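Local coordinates for protein probable branched-chain-amino-acid aminotransferase (PDB 3CSW) that probably catalyses the pyridoxal-phosphate-dependent transfer of amino groups from leucine, isoleucine or valine to 2-oxoglutarate in branched-chain amino acid biosynthesis, at residues Ile166-Asn171 with Val224-Leu229; Gly172-Gly177 with Ile191-Asp196; Phe179-Leu184 with Ile203-Val208. All coordinates share one frame; numbering follows the deposited sequence.

Overall arrangement
The three interactions follow one stretch of the C-terminal part of the class IV aminotransferase fold, in steps of about 7 Å (interactions 1 and 2) and 10 Å (2 and 3) between centres; 1 and 3 are about 16 Å apart. Along the chain, interactions 2 and 3 both lie inside the loop closed by interaction 1, and their own segments alternate. Strands 164-168 and 174-177 pair in one sheet, strands 181-186 and 189-193 in another, so interaction 2 bridges the two. Interaction 1 sits at a subunit interface. At pyridoxal phosphate, 172-177 takes the ring nitrogen, 203-208 the phosphate, and 179-184 lies along the ring.

Interaction 1 of 3, residues Ile166-Asn171 with Val224-Leu229; sequences ILLGLN and VWVWEL
Leu168 and Val226 carry the apolar part of this contact, crossing at about a right angle. Both leucine methyls rest on the CB-CG2 branch of the valine: CD2 of Leu168 lies 3.8 Å from CG2 of Val226, and CD1 of Leu168 is 3.9 Å from CB of Val226. Leu168 CG stands anti to its own carbonyl carbon (chi1 -50°), which sends the forked end across to the short helix. A looser pair extends the row, with CG2 of Ile166 at 4.4 Å from CD1 of Leu229.

The parts joined in this class IV aminotransferase fold are the end of strand 164-168, with the turn after it, and the weakly bonded helix at about 226-229 with the residues just before it. Val182 of strand 181-186 touches both Ile166 and Leu229, and Ile129 of strand 125-129 lies against Leu168 and Val226.

The polar-to-aromatic contact is at the turn. The carbonyl O of Asn171 approaches the indole of Trp225 obliquely, 3.5 Å from CZ3, while CB of Asn171 is 4.1 Å from CZ3 of Trp225. The side-chain nitrogen of Asn171 turns instead to the carbonyl of Leu170 in the second subunit, and Arg133 of that subunit both hydrogen-bonds to the carbonyl O of Asn171 and makes a cation-pi contact with Trp225.

Within 224-229, hydrogen bonds tie Trp225 to Glu228. Glu228 OE2 takes the N-H of Trp225 at 3.1 Å, on the anti side and 32° out of the carboxylate plane. In the opposite sense Glu228 N bonds to Trp225 O at 3.0 Å, and Glu228 OE1 forms a salt bridge with Arg222.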
loop_
_atom_site.group_PDB
_atom_site.type_symbol
_atom_site.label_atom_id
_atom_site.label_comp_id
_atom_site.label_asym_id
_atom_site.label_seq_id
_atom_site.Cartn_x
_atom_site.Cartn_y
_atom_site.Cartn_z
ATOM N N ILE A 166 0.373 19.662 5.921
ATOM C CA ILE A 166 -0.652 18.850 5.277
ATOM C C ILE A 166 -0.199 17.377 5.163
ATOM O O ILE A 166 0.784 17.064 4.487
ATOM C CB ILE A 166 -0.994 19.431 3.881
ATOM C CG1 ILE A 166 -1.281 20.951 3.968
ATOM C CG2 ILE A 166 -2.121 18.676 3.228
ATOM C CD1 ILE A 166 -2.273 21.421 5.026
ATOM N N LEU A 167 -0.907 16.497 5.869
ATOM C CA LEU A 167 -0.693 15.055 5.785
ATOM C C LEU A 167 -1.465 14.487 4.598
ATOM O O LEU A 167 -2.678 14.706 4.466
ATOM C CB LEU A 167 -1.113 14.319 7.069
ATOM C CG LEU A 167 -0.303 14.473 8.361
ATOM C CD1 LEU A 167 -0.679 15.765 9.063
ATOM C CD2 LEU A 167 -0.433 13.247 9.293
ATOM N N LEU A 168 -0.723 13.825 3.711
ATOM C CA LEU A 168 -1.274 13.054 2.632
ATOM C C LEU A 168 -1.433 11.628 3.139
ATOM O O LEU A 168 -0.735 11.206 4.070
ATOM C CB LEU A 168 -0.330 13.037 1.418
ATOM C CG LEU A 168 0.217 14.378 0.925
ATOM C CD1 LEU A 168 1.070 14.162 -0.286
ATOM C CD2 LEU A 168 -0.894 15.355 0.677
ATOM N N GLY A 169 -2.348 10.894 2.527
ATOM C CA GLY A 169 -2.503 9.477 2.822
ATOM C C GLY A 169 -1.459 8.698 2.065
ATOM O O GLY A 169 -0.719 9.270 1.263
ATOM N N LEU A 170 -1.420 7.382 2.265
ATOM C CA LEU A 170 -0.386 6.563 1.650
ATOM C C LEU A 170 -0.358 6.643 0.141
ATOM O O LEU A 170 0.674 6.390 -0.429
ATOM C CB LEU A 170 -0.504 5.084 2.036
ATOM C CG LEU A 170 -0.106 4.624 3.440
ATOM C CD1 LEU A 170 -0.173 3.072 3.482
ATOM C CD2 LEU A 170 1.267 5.176 3.862
ATOM N N ASN A 171 -1.489 6.921 -0.512
ATOM C CA ASN A 171 -1.506 7.007 -1.969
ATOM C C ASN A 171 -1.347 8.432 -2.519
ATOM O O ASN A 171 -1.512 8.651 -3.716
ATOM C CB ASN A 171 -2.814 6.435 -2.537
ATOM C CG ASN A 171 -3.008 4.956 -2.229
ATOM O OD1 ASN A 171 -3.946 4.599 -1.543
ATOM N ND2 ASN A 171 -2.139 4.101 -2.761
ATOM N N VAL A 224 -9.325 13.761 -3.050
ATOM C CA VAL A 224 -8.624 14.914 -3.607
ATOM C C VAL A 224 -7.150 14.513 -3.650
ATOM O O VAL A 224 -6.602 14.103 -2.647
ATOM C CB VAL A 224 -8.827 16.146 -2.723
ATOM C CG1 VAL A 224 -7.999 17.362 -3.244
ATOM C CG2 VAL A 224 -10.324 16.473 -2.617
ATOM N N TRP A 225 -6.544 14.552 -4.832
ATOM C CA TRP A 225 -5.124 14.197 -5.005
ATOM C C TRP A 225 -4.232 15.419 -4.727
ATOM O O TRP A 225 -4.630 16.566 -4.989
ATOM C CB TRP A 225 -4.881 13.634 -6.422
ATOM C CG TRP A 225 -5.640 12.372 -6.691
ATOM C CD1 TRP A 225 -6.612 12.191 -7.627
ATOM C CD2 TRP A 225 -5.499 11.109 -6.014
ATOM N NE1 TRP A 225 -7.078 10.894 -7.586
ATOM C CE2 TRP A 225 -6.424 10.214 -6.599
ATOM C CE3 TRP A 225 -4.698 10.655 -4.967
ATOM C CZ2 TRP A 225 -6.558 8.903 -6.187
ATOM C CZ3 TRP A 225 -4.856 9.330 -4.535
ATOM C CH2 TRP A 225 -5.785 8.486 -5.140
ATOM N N VAL A 226 -3.033 15.184 -4.194
ATOM C CA VAL A 226 -2.171 16.307 -3.764
ATOM C C VAL A 226 -1.960 17.416 -4.821
ATOM O O VAL A 226 -2.005 18.605 -4.489
ATOM C CB VAL A 226 -0.821 15.833 -3.199
ATOM C CG1 VAL A 226 -0.048 14.950 -4.212
ATOM C CG2 VAL A 226 -0.001 17.050 -2.650
ATOM N N TRP A 227 -1.746 17.033 -6.075
ATOM C CA TRP A 227 -1.500 18.009 -7.157
ATOM C C TRP A 227 -2.665 18.992 -7.458
ATOM O O TRP A 227 -2.448 20.066 -8.008
ATOM C CB TRP A 227 -1.043 17.287 -8.420
ATOM C CG TRP A 227 -2.023 16.318 -9.013
ATOM C CD1 TRP A 227 -2.993 16.590 -9.947
ATOM C CD2 TRP A 227 -2.097 14.911 -8.760
ATOM N NE1 TRP A 227 -3.687 15.440 -10.257
ATOM C CE2 TRP A 227 -3.154 14.396 -9.550
ATOM C CE3 TRP A 227 -1.376 14.031 -7.944
ATOM C CZ2 TRP A 227 -3.490 13.034 -9.557
ATOM C CZ3 TRP A 227 -1.723 12.676 -7.936
ATOM C CH2 TRP A 227 -2.767 12.191 -8.740
ATOM N N GLU A 228 -3.889 18.636 -7.059
ATOM C CA GLU A 228 -5.037 19.529 -7.171
ATOM C C GLU A 228 -4.893 20.761 -6.274
ATOM O O GLU A 228 -5.427 21.799 -6.589
ATOM C CB GLU A 228 -6.361 18.824 -6.838
ATOM C CG GLU A 228 -6.685 17.607 -7.687
ATOM C CD GLU A 228 -8.105 17.098 -7.439
ATOM O OE1 GLU A 228 -9.050 17.860 -7.681
ATOM O OE2 GLU A 228 -8.277 15.939 -7.034
ATOM N N LEU A 229 -4.209 20.639 -5.148
ATOM C CA LEU A 229 -3.949 21.797 -4.288
ATOM C C LEU A 229 -3.074 22.810 -5.054
ATOM O O LEU A 229 -3.236 24.023 -4.923
ATOM C CB LEU A 229 -3.247 21.377 -2.996
ATOM C CG LEU A 229 -3.975 20.459 -2.004
ATOM C CD1 LEU A 229 -3.073 20.149 -0.783
ATOM C CD2 LEU A 229 -5.322 21.033 -1.553
#

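Interaction 2 of 3, residues Gly172-Gly177 with Ile191-Asp196; sequences GQVCEG and ITPSLD. With PLP (pyridoxal-5'-phosphate), chain E.
A classic beta bulge in strand 174-177, where Cys175 and Glu176 both face Leu167 of the neighbouring strand, adjoins the point at which Val174 and Cys175 meet Pro193. The proline ring does the touching: its CG lies 3.3 Å from the carbonyl O of Val174 and 3.6 Å from the carbonyl O of Cys175, so two successive peptide oxygens bear on one ring carbon. CG1 of Val174, anti to the backbone N (chi1 -180°), adds an apolar contact 3.9 Å from CG of Pro193. No hydrogen bond links the two segments; packing alone joins them.

One residue further, Glu176 serves the cofactor. Its OE1 accepts the N-H of PLP N1 at 2.8 Å, with a bent angle of 137°, an arrangement likely to stabilise a protonated pyridine ring. The other oxygen, OE2, is held by a salt bridge to Arg134 and by the N-H of Leu200, which fixes the rotation of the carboxylate.

Strand 174-177 runs antiparallel to strand 164-168, while Pro193 closes strand 189-193, the partner of strand 181-186 in a separate sheet; beside it in that strand, Thr192 packs against Arg205 and Ile209 of helix 203-214.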
loop_
_atom_site.group_PDB
_atom_site.type_symbol
_atom_site.label_atom_id
_atom_site.label_comp_id
_atom_site.label_asym_id
_atom_site.label_seq_id
_atom_site.Cartn_x
_atom_site.Cartn_y
_atom_site.Cartn_z
ATOM N N GLY A 172 -1.037 9.413 -1.680
ATOM C CA GLY A 172 -0.906 10.771 -2.184
ATOM C C GLY A 172 -2.194 11.577 -2.238
ATOM O O GLY A 172 -2.193 12.696 -2.753
ATOM N N GLN A 173 -3.286 11.020 -1.709
ATOM C CA GLN A 173 -4.522 11.773 -1.525
ATOM C C GLN A 173 -4.316 12.758 -0.388
ATOM O O GLN A 173 -3.585 12.481 0.546
ATOM C CB GLN A 173 -5.738 10.858 -1.249
ATOM C CG GLN A 173 -5.876 10.240 0.157
ATOM C CD GLN A 173 -5.078 8.952 0.364
ATOM O OE1 GLN A 173 -4.081 8.705 -0.303
ATOM N NE2 GLN A 173 -5.519 8.142 1.308
ATOM N N VAL A 174 -4.952 13.920 -0.491
ATOM C CA VAL A 174 -4.975 14.876 0.602
ATOM C C VAL A 174 -5.848 14.315 1.736
ATOM O O VAL A 174 -7.008 13.899 1.522
ATOM C CB VAL A 174 -5.524 16.253 0.137
ATOM C CG1 VAL A 174 -5.540 17.234 1.284
ATOM C CG2 VAL A 174 -4.698 16.795 -1.045
ATOM N N CYS A 175 -5.294 14.272 2.936
ATOM C CA CYS A 175 -6.098 13.908 4.106
ATOM C C CYS A 175 -6.482 15.184 4.830
ATOM O O CYS A 175 -7.617 15.668 4.707
ATOM C CB CYS A 175 -5.357 12.902 5.011
ATOM S SG CYS A 175 -5.343 11.241 4.271
ATOM N N GLU A 176 -5.540 15.737 5.589
ATOM C CA GLU A 176 -5.823 16.881 6.399
ATOM C C GLU A 176 -4.553 17.481 6.974
ATOM O O GLU A 176 -3.496 16.910 6.853
ATOM C CB GLU A 176 -6.756 16.454 7.544
ATOM C CG GLU A 176 -6.182 15.384 8.473
ATOM C CD GLU A 176 -7.252 14.592 9.206
ATOM O OE1 GLU A 176 -8.101 15.195 9.882
ATOM O OE2 GLU A 176 -7.240 13.351 9.117
ATOM N N GLY A 177 -4.681 18.629 7.638
ATOM C CA GLY A 177 -3.582 19.183 8.407
ATOM C C GLY A 177 -3.409 18.427 9.719
ATOM O O GLY A 177 -4.286 17.664 10.103
ATOM N N ILE A 191 -14.337 22.097 -2.589
ATOM C CA ILE A 191 -13.926 20.696 -2.635
ATOM C C ILE A 191 -13.153 20.354 -1.356
ATOM O O ILE A 191 -12.311 21.125 -0.915
ATOM C CB ILE A 191 -13.045 20.417 -3.897
ATOM C CG1 ILE A 191 -13.809 20.750 -5.191
ATOM C CG2 ILE A 191 -12.548 18.973 -3.898
ATOM C CD1 ILE A 191 -12.902 21.043 -6.368
ATOM N N THR A 192 -13.490 19.224 -0.732
ATOM C CA THR A 192 -12.845 18.781 0.494
ATOM C C THR A 192 -12.723 17.248 0.510
ATOM O O THR A 192 -13.605 16.541 -0.008
ATOM C CB THR A 192 -13.580 19.302 1.764
ATOM O OG1 THR A 192 -12.714 19.240 2.908
ATOM C CG2 THR A 192 -14.851 18.537 2.041
ATOM N N PRO A 193 -11.600 16.728 1.061
ATOM C CA PRO A 193 -11.498 15.280 1.217
ATOM C C PRO A 193 -12.706 14.629 1.921
ATOM O O PRO A 193 -13.173 15.109 2.964
ATOM C CB PRO A 193 -10.211 15.107 2.034
ATOM C CG PRO A 193 -9.347 16.283 1.579
ATOM C CD PRO A 193 -10.356 17.410 1.468
ATOM N N SER A 194 -13.187 13.551 1.318
ATOM C CA SER A 194 -14.229 12.706 1.871
ATOM C C SER A 194 -13.710 12.001 3.118
ATOM O O SER A 194 -12.503 11.824 3.278
ATOM C CB SER A 194 -14.626 11.678 0.826
ATOM O OG SER A 194 -13.472 11.024 0.319
ATOM N N LEU A 195 -14.624 11.611 4.010
ATOM C CA LEU A 195 -14.245 10.876 5.221
ATOM C C LEU A 195 -13.548 9.552 4.892
ATOM O O LEU A 195 -12.708 9.098 5.665
ATOM C CB LEU A 195 -15.458 10.623 6.132
ATOM C CG LEU A 195 -16.172 11.889 6.614
ATOM C CD1 LEU A 195 -17.407 11.481 7.425
ATOM C CD2 LEU A 195 -15.269 12.839 7.422
ATOM N N ASP A 196 -13.881 8.967 3.748
ATOM C CA ASP A 196 -13.262 7.723 3.258
ATOM C C ASP A 196 -11.838 7.893 2.788
ATOM O O ASP A 196 -11.193 6.909 2.507
ATOM C CB ASP A 196 -14.036 7.158 2.060
ATOM C CG ASP A 196 -15.329 6.511 2.449
ATOM O OD1 ASP A 196 -15.573 6.306 3.666
ATOM O OD2 ASP A 196 -16.111 6.195 1.520
HETATM N N1 PLP E . -7.688 17.067 11.881
HETATM C C2 PLP E . -6.942 16.689 12.993
HETATM C C2A PLP E . -5.844 15.692 12.787
HETATM C C3 PLP E . -7.231 17.245 14.258
HETATM O O3 PLP E . -6.454 16.951 15.354
HETATM C C4 PLP E . -8.283 18.184 14.384
HETATM C C4A PLP E . -8.570 18.841 15.706
HETATM O O4A PLP E . -7.905 19.829 16.069
HETATM C C5 PLP E . -9.017 18.555 13.244
HETATM C C6 PLP E . -8.715 17.981 12.007
HETATM C C5A PLP E . -9.991 19.711 13.274
HETATM O O4P PLP E . -11.248 19.283 13.779
HETATM P P PLP E . -12.296 20.303 14.502
HETATM O O1P PLP E . -13.405 19.493 15.204
HETATM O O2P PLP E . -12.912 21.199 13.465
HETATM O O3P PLP E . -11.467 21.104 15.497
#

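Interaction 3 of 3, residues Phe179-Leu184 with Ile203-Val208; sequences FSNVFL and ITRENV. With PLP (pyridoxal-5'-phosphate), chain E.
Strand 181-184 and helix 203-208 run in roughly the same direction, their axes 9.0 Å apart at the closest and inclined by 28°. Two strand residues, Asn181 and Phe183, point at the helix and meet Arg205 and Val208.

Arg205 touches both. CG is anti to the backbone N (chi1 171°) and the chain stays extended to NE, so that its aliphatic part runs past both strand side chains. CB of Arg205 is 3.7 Å from OD1 of Asn181, and CG of Arg205 is 3.7 Å from CZ of Phe183. The phenyl ring has CA of Arg205 at its edge, in plane, while CG1 of Val208 sits over one face, displaced toward the rim and 4.1 Å from CZ of Phe183. The guanidinium itself bonds away from the strand, NH2 reaching the carbonyl of Pro193 and the carboxylate of Glu221.

The start of the helix binds the cofactor phosphate. Ile203 N donates to PLP O1P at 2.9 Å. Thr204 grips PLP O2P twice, through N at 3.0 Å and through OG1 at 2.7 Å. Two backbone N-H groups in the first turn thus face the anion, a use of a helix N-terminus that would also stabilise its charge through the helix dipole. A water joins the two elements: it accepts the N-H of Arg205 and is hydrogen-bonded to OD1 of Asn181, 2.7 Å from it, and to PLP O2P. The Asn181 amide is fixed by ND2, which bonds to Leu200 O.

Strand 181-186 lies between strands 189-193 and 234-239, where Phe236 stacks on Phe183, and Phe271 of helix 262-276 packs against Thr204 and Val208.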
loop_
_atom_site.group_PDB
_atom_site.type_symbol
_atom_site.label_atom_id
_atom_site.label_comp_id
_atom_site.label_asym_id
_atom_site.label_seq_id
_atom_site.Cartn_x
_atom_site.Cartn_y
_atom_site.Cartn_z
ATOM N N PHE A 179 -3.722 19.558 12.660
ATOM C CA PHE A 179 -4.736 20.010 13.626
ATOM C C PHE A 179 -5.950 20.690 12.951
ATOM O O PHE A 179 -6.739 21.346 13.636
ATOM C CB PHE A 179 -4.118 20.950 14.691
ATOM C CG PHE A 179 -3.551 22.267 14.139
ATOM C CD1 PHE A 179 -4.373 23.390 13.948
ATOM C CD2 PHE A 179 -2.183 22.403 13.864
ATOM C CE1 PHE A 179 -3.848 24.583 13.464
ATOM C CE2 PHE A 179 -1.651 23.610 13.385
ATOM C CZ PHE A 179 -2.500 24.701 13.171
ATOM N N SER A 180 -6.109 20.507 11.636
ATOM C CA SER A 180 -7.163 21.156 10.864
ATOM C C SER A 180 -7.607 20.292 9.700
ATOM O O SER A 180 -6.914 19.387 9.341
ATOM C CB SER A 180 -6.640 22.486 10.293
ATOM O OG SER A 180 -5.472 22.308 9.469
ATOM N N ASN A 181 -8.776 20.583 9.125
ATOM C CA ASN A 181 -9.183 20.014 7.846
ATOM C C ASN A 181 -8.874 20.985 6.689
ATOM O O ASN A 181 -8.688 22.193 6.896
ATOM C CB ASN A 181 -10.652 19.617 7.843
ATOM C CG ASN A 181 -10.956 18.439 8.763
ATOM O OD1 ASN A 181 -11.563 18.613 9.828
ATOM N ND2 ASN A 181 -10.549 17.234 8.356
ATOM N N VAL A 182 -8.791 20.429 5.480
ATOM C CA VAL A 182 -8.417 21.149 4.251
ATOM C C VAL A 182 -9.575 21.256 3.262
ATOM O O VAL A 182 -10.283 20.293 2.993
ATOM C CB VAL A 182 -7.221 20.421 3.556
ATOM C CG1 VAL A 182 -6.860 21.037 2.142
ATOM C CG2 VAL A 182 -6.015 20.423 4.508
ATOM N N PHE A 183 -9.740 22.458 2.727
ATOM C CA PHE A 183 -10.658 22.726 1.658
ATOM C C PHE A 183 -9.906 23.429 0.521
ATOM O O PHE A 183 -8.927 24.155 0.758
ATOM C CB PHE A 183 -11.781 23.667 2.138
ATOM C CG PHE A 183 -12.777 23.036 3.073
ATOM C CD1 PHE A 183 -12.465 22.823 4.404
ATOM C CD2 PHE A 183 -14.052 22.695 2.626
ATOM C CE1 PHE A 183 -13.391 22.274 5.278
ATOM C CE2 PHE A 183 -14.978 22.139 3.485
ATOM C CZ PHE A 183 -14.648 21.935 4.823
ATOM N N LEU A 184 -10.363 23.194 -0.709
ATOM C CA LEU A 184 -9.867 23.927 -1.869
ATOM C C LEU A 184 -11.044 24.428 -2.692
ATOM O O LEU A 184 -12.170 23.933 -2.581
ATOM C CB LEU A 184 -8.883 23.105 -2.722
ATOM C CG LEU A 184 -9.354 21.848 -3.446
ATOM C CD1 LEU A 184 -8.453 21.578 -4.609
ATOM C CD2 LEU A 184 -9.395 20.639 -2.507
ATOM N N ILE A 203 -15.569 19.088 13.334
ATOM C CA ILE A 203 -16.803 19.836 13.594
ATOM C C ILE A 203 -16.848 21.191 12.851
ATOM O O ILE A 203 -17.927 21.619 12.438
ATOM C CB ILE A 203 -17.024 20.013 15.120
ATOM C CG1 ILE A 203 -17.284 18.621 15.722
ATOM C CG2 ILE A 203 -18.147 21.072 15.410
ATOM C CD1 ILE A 203 -17.299 18.546 17.209
ATOM N N THR A 204 -15.697 21.849 12.668
ATOM C CA THR A 204 -15.633 23.090 11.853
ATOM C C THR A 204 -15.889 22.777 10.381
ATOM O O THR A 204 -16.639 23.465 9.703
ATOM C CB THR A 204 -14.267 23.823 11.978
ATOM O OG1 THR A 204 -13.816 23.784 13.332
ATOM C CG2 THR A 204 -14.363 25.296 11.499
ATOM N N ARG A 205 -15.233 21.729 9.893
ATOM C CA ARG A 205 -15.465 21.207 8.544
ATOM C C ARG A 205 -16.957 20.979 8.248
ATOM O O ARG A 205 -17.465 21.411 7.242
ATOM C CB ARG A 205 -14.672 19.900 8.399
ATOM C CG ARG A 205 -14.938 19.066 7.147
ATOM C CD ARG A 205 -14.373 17.679 7.296
ATOM N NE ARG A 205 -14.503 16.933 6.057
ATOM C CZ ARG A 205 -15.589 16.247 5.707
ATOM N NH1 ARG A 205 -16.650 16.192 6.510
ATOM N NH2 ARG A 205 -15.602 15.602 4.553
ATOM N N GLU A 206 -17.630 20.255 9.118
ATOM C CA GLU A 206 -19.033 19.941 8.994
ATOM C C GLU A 206 -19.865 21.213 8.854
ATOM O O GLU A 206 -20.692 21.306 7.949
ATOM C CB GLU A 206 -19.430 19.140 10.241
ATOM C CG GLU A 206 -20.880 18.761 10.475
ATOM C CD GLU A 206 -21.062 18.320 11.961
ATOM O OE1 GLU A 206 -20.511 17.265 12.388
ATOM O OE2 GLU A 206 -21.694 19.080 12.717
ATOM N N ASN A 207 -19.630 22.182 9.743
ATOM C CA ASN A 207 -20.318 23.475 9.723
ATOM C C ASN A 207 -20.076 24.284 8.466
ATOM O O ASN A 207 -21.003 24.938 7.961
ATOM C CB ASN A 207 -19.948 24.306 10.950
ATOM C CG ASN A 207 -20.776 23.936 12.171
ATOM O OD1 ASN A 207 -21.997 24.104 12.182
ATOM N ND2 ASN A 207 -20.115 23.471 13.211
ATOM N N VAL A 208 -18.840 24.236 7.957
ATOM C CA VAL A 208 -18.478 24.949 6.729
ATOM C C VAL A 208 -19.190 24.337 5.520
ATOM O O VAL A 208 -19.635 25.074 4.658
ATOM C CB VAL A 208 -16.941 25.001 6.532
ATOM C CG1 VAL A 208 -16.555 25.512 5.131
ATOM C CG2 VAL A 208 -16.315 25.880 7.647
HETATM N N1 PLP E . -7.688 17.067 11.881
HETATM C C2 PLP E . -6.942 16.689 12.993
HETATM C C2A PLP E . -5.844 15.692 12.787
HETATM C C3 PLP E . -7.231 17.245 14.258
HETATM O O3 PLP E . -6.454 16.951 15.354
HETATM C C4 PLP E . -8.283 18.184 14.384
HETATM C C4A PLP E . -8.570 18.841 15.706
HETATM O O4A PLP E . -7.905 19.829 16.069
HETATM C C5 PLP E . -9.017 18.555 13.244
HETATM C C6 PLP E . -8.715 17.981 12.007
HETATM C C5A PLP E . -9.991 19.711 13.274
HETATM O O4P PLP E . -11.248 19.283 13.779
HETATM P P PLP E . -12.296 20.303 14.502
HETATM O O1P PLP E . -13.405 19.493 15.204
HETATM O O2P PLP E . -12.912 21.199 13.465
HETATM O O3P PLP E . -11.467 21.104 15.497
HETATM O O HOH W 1 -12.470 21.002 10.809
#